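Local coordinates for glutathione S-transferase (Legionella pneumophila subsp. pneumophila str. Philadelphia 1, PDB 3NIV), which probably acts as a zeta-class glutathione transferase with maleylacetoacetate isomerase activity, at residues A[105-110]-A[172-177]. Residues are numbered along the deposited sequence; the frame is centred on the assembly and turned at random.
Sequences CDMHPL and IPQVYN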
loop_
_atom_site.group_PDB
_atom_site.type_symbol
_atom_site.label_atom_id
_atom_site.label_comp_id
_atom_site.label_asym_id
_atom_site.label_seq_id
_atom_site.Cartn_x
_atom_site.Cartn_y
_atom_site.Cartn_z
ATOM N N CYS A 105 -1.754 -1.566 3.800
ATOM C CA CYS A 105 -0.446 -2.228 3.688
ATOM C C CYS A 105 -0.138 -3.122 4.872
ATOM O O CYS A 105 0.441 -4.191 4.713
ATOM C CB CYS A 105 0.690 -1.207 3.560
ATOM S SG CYS A 105 0.886 -0.490 1.919
ATOM N N ASP A 106 -0.510 -2.666 6.063
ATOM C CA ASP A 106 -0.139 -3.359 7.291
ATOM C C ASP A 106 -1.269 -4.193 7.852
ATOM O O ASP A 106 -1.119 -4.780 8.918
ATOM C CB ASP A 106 0.309 -2.363 8.369
ATOM C CG ASP A 106 1.539 -1.561 7.959
ATOM O OD1 ASP A 106 2.118 -1.841 6.882
ATOM O OD2 ASP A 106 1.919 -0.643 8.723
HETATM N N MSE A 107 -2.404 -4.230 7.165
HETATM C CA MSE A 107 -3.551 -4.976 7.689
HETATM C C MSE A 107 -4.229 -5.833 6.623
HETATM O O MSE A 107 -4.195 -7.064 6.685
HETATM C CB MSE A 107 -4.590 -4.049 8.315
HETATM C CG MSE A 107 -4.093 -3.134 9.439
HETATM SE SE MSE A 107 -5.604 -2.133 10.289
HETATM C CE MSE A 107 -6.716 -3.683 10.706
ATOM N N HIS A 108 -4.855 -5.187 5.648
ATOM C CA HIS A 108 -5.613 -5.939 4.668
ATOM C C HIS A 108 -4.822 -7.054 3.975
ATOM O O HIS A 108 -5.303 -8.175 3.895
ATOM C CB HIS A 108 -6.286 -5.039 3.641
ATOM C CG HIS A 108 -7.367 -5.737 2.875
ATOM N ND1 HIS A 108 -8.269 -6.591 3.482
ATOM C CD2 HIS A 108 -7.694 -5.715 1.560
ATOM C CE1 HIS A 108 -9.096 -7.071 2.570
ATOM N NE2 HIS A 108 -8.778 -6.546 1.399
ATOM N N PRO A 109 -3.610 -6.753 3.478
ATOM C CA PRO A 109 -2.858 -7.795 2.762
ATOM C C PRO A 109 -2.745 -9.102 3.539
ATOM O O PRO A 109 -2.877 -10.175 2.945
ATOM C CB PRO A 109 -1.473 -7.172 2.581
ATOM C CG PRO A 109 -1.735 -5.699 2.579
ATOM C CD PRO A 109 -2.903 -5.457 3.488
ATOM N N LEU A 110 -2.509 -9.012 4.846
ATOM C CA LEU A 110 -2.374 -10.203 5.692
ATOM C C LEU A 110 -3.638 -11.071 5.794
ATOM O O LEU A 110 -3.544 -12.271 6.042
ATOM C CB LEU A 110 -1.933 -9.810 7.104
ATOM C CG LEU A 110 -0.488 -9.399 7.370
ATOM C CD1 LEU A 110 0.450 -10.270 6.543
ATOM C CD2 LEU A 110 -0.279 -7.943 7.058
ATOM N N ILE A 172 -13.456 2.523 7.090
ATOM C CA ILE A 172 -14.773 1.901 7.159
ATOM C C ILE A 172 -14.775 0.444 6.670
ATOM O O ILE A 172 -15.229 -0.438 7.383
ATOM C CB ILE A 172 -15.868 2.789 6.499
ATOM C CG1 ILE A 172 -16.335 3.851 7.488
ATOM C CG2 ILE A 172 -17.061 1.976 6.058
ATOM C CD1 ILE A 172 -15.225 4.726 8.061
ATOM N N PRO A 173 -14.236 0.181 5.468
ATOM C CA PRO A 173 -14.172 -1.218 5.010
ATOM C C PRO A 173 -13.379 -2.131 5.956
ATOM O O PRO A 173 -13.793 -3.261 6.194
ATOM C CB PRO A 173 -13.497 -1.112 3.639
ATOM C CG PRO A 173 -13.826 0.273 3.175
ATOM C CD PRO A 173 -13.803 1.125 4.423
ATOM N N GLN A 174 -12.283 -1.646 6.518
ATOM C CA GLN A 174 -11.517 -2.452 7.464
ATOM C C GLN A 174 -12.316 -2.839 8.718
ATOM O O GLN A 174 -12.194 -3.951 9.219
ATOM C CB GLN A 174 -10.230 -1.731 7.870
ATOM C CG GLN A 174 -9.237 -2.620 8.602
ATOM C CD GLN A 174 -8.854 -3.867 7.806
ATOM O OE1 GLN A 174 -9.025 -4.980 8.282
ATOM N NE2 GLN A 174 -8.338 -3.678 6.589
ATOM N N VAL A 175 -13.119 -1.906 9.223
ATOM C CA VAL A 175 -13.905 -2.123 10.425
ATOM C C VAL A 175 -15.043 -3.102 10.115
ATOM O O VAL A 175 -15.390 -3.950 10.927
ATOM C CB VAL A 175 -14.455 -0.788 10.961
ATOM C CG1 VAL A 175 -15.467 -1.011 12.088
ATOM C CG2 VAL A 175 -13.309 0.093 11.432
ATOM N N TYR A 176 -15.601 -2.983 8.920
ATOM C CA TYR A 176 -16.567 -3.942 8.419
ATOM C C TYR A 176 -16.019 -5.378 8.512
ATOM O O TYR A 176 -16.672 -6.268 9.064
ATOM C CB TYR A 176 -16.914 -3.576 6.980
ATOM C CG TYR A 176 -17.814 -4.550 6.254
ATOM C CD1 TYR A 176 -17.280 -5.623 5.556
ATOM C CD2 TYR A 176 -19.190 -4.375 6.229
ATOM C CE1 TYR A 176 -18.085 -6.503 4.882
ATOM C CE2 TYR A 176 -20.004 -5.258 5.550
ATOM C CZ TYR A 176 -19.442 -6.316 4.878
ATOM O OH TYR A 176 -20.229 -7.205 4.188
ATOM N N ASN A 177 -14.815 -5.593 7.982
ATOM C CA ASN A 177 -14.141 -6.887 8.083
ATOM C C ASN A 177 -14.010 -7.393 9.510
ATOM O O ASN A 177 -14.166 -8.583 9.778
ATOM C CB ASN A 177 -12.744 -6.796 7.472
ATOM C CG ASN A 177 -12.764 -6.907 5.971
ATOM O OD1 ASN A 177 -13.796 -7.217 5.380
ATOM N ND2 ASN A 177 -11.623 -6.654 5.338
#
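Gln174 and Asn177, one helical turn apart, meet Met107 and His108 through side-chain packing, with no hydrogen bond joining the two segments. Gln174 reaches across with CG anti to its own backbone N (chi1 -167°), and a bend at chi2 turns the amide so that OE1 lies near the selenomethionine methyl and NE2 near the His108 beta carbon. The methyl does the touching: Met107 CE lies 3.5 Å from Gln174 CG and 3.6 Å from Gln174 OE1, brought back over the glutamine chain by a bend at chi3, while the selenium stands slightly farther off. The amide nitrogen is directed toward His108, Gln174 NE2 being 3.8 Å from His108 CB. That nitrogen is buried here and has no partner in the model, as is also true of His108 ND1. Asn177 then meets the imidazole, its ND2 lying 3.8 Å from His108 CE1 in an oblique approach, with ring and amide planes 28° apart. Asn177 ND2 is hydrogen-bonded to Thr12 OG1, which ties helix 166-180 to the N-terminal thioredoxin-like domain. The contact thus lies inside the all-helical C-terminal domain of a glutathione transferase, where that domain meets helix 12-23 of the thioredoxin-like domain: the break between helices 90-106 and 108-111 rests on helix 166-180, Leu138 of helix 127-149 touches both Met107 and Gln174, and helix 12-23 borders His108 through Thr12 and Arg16.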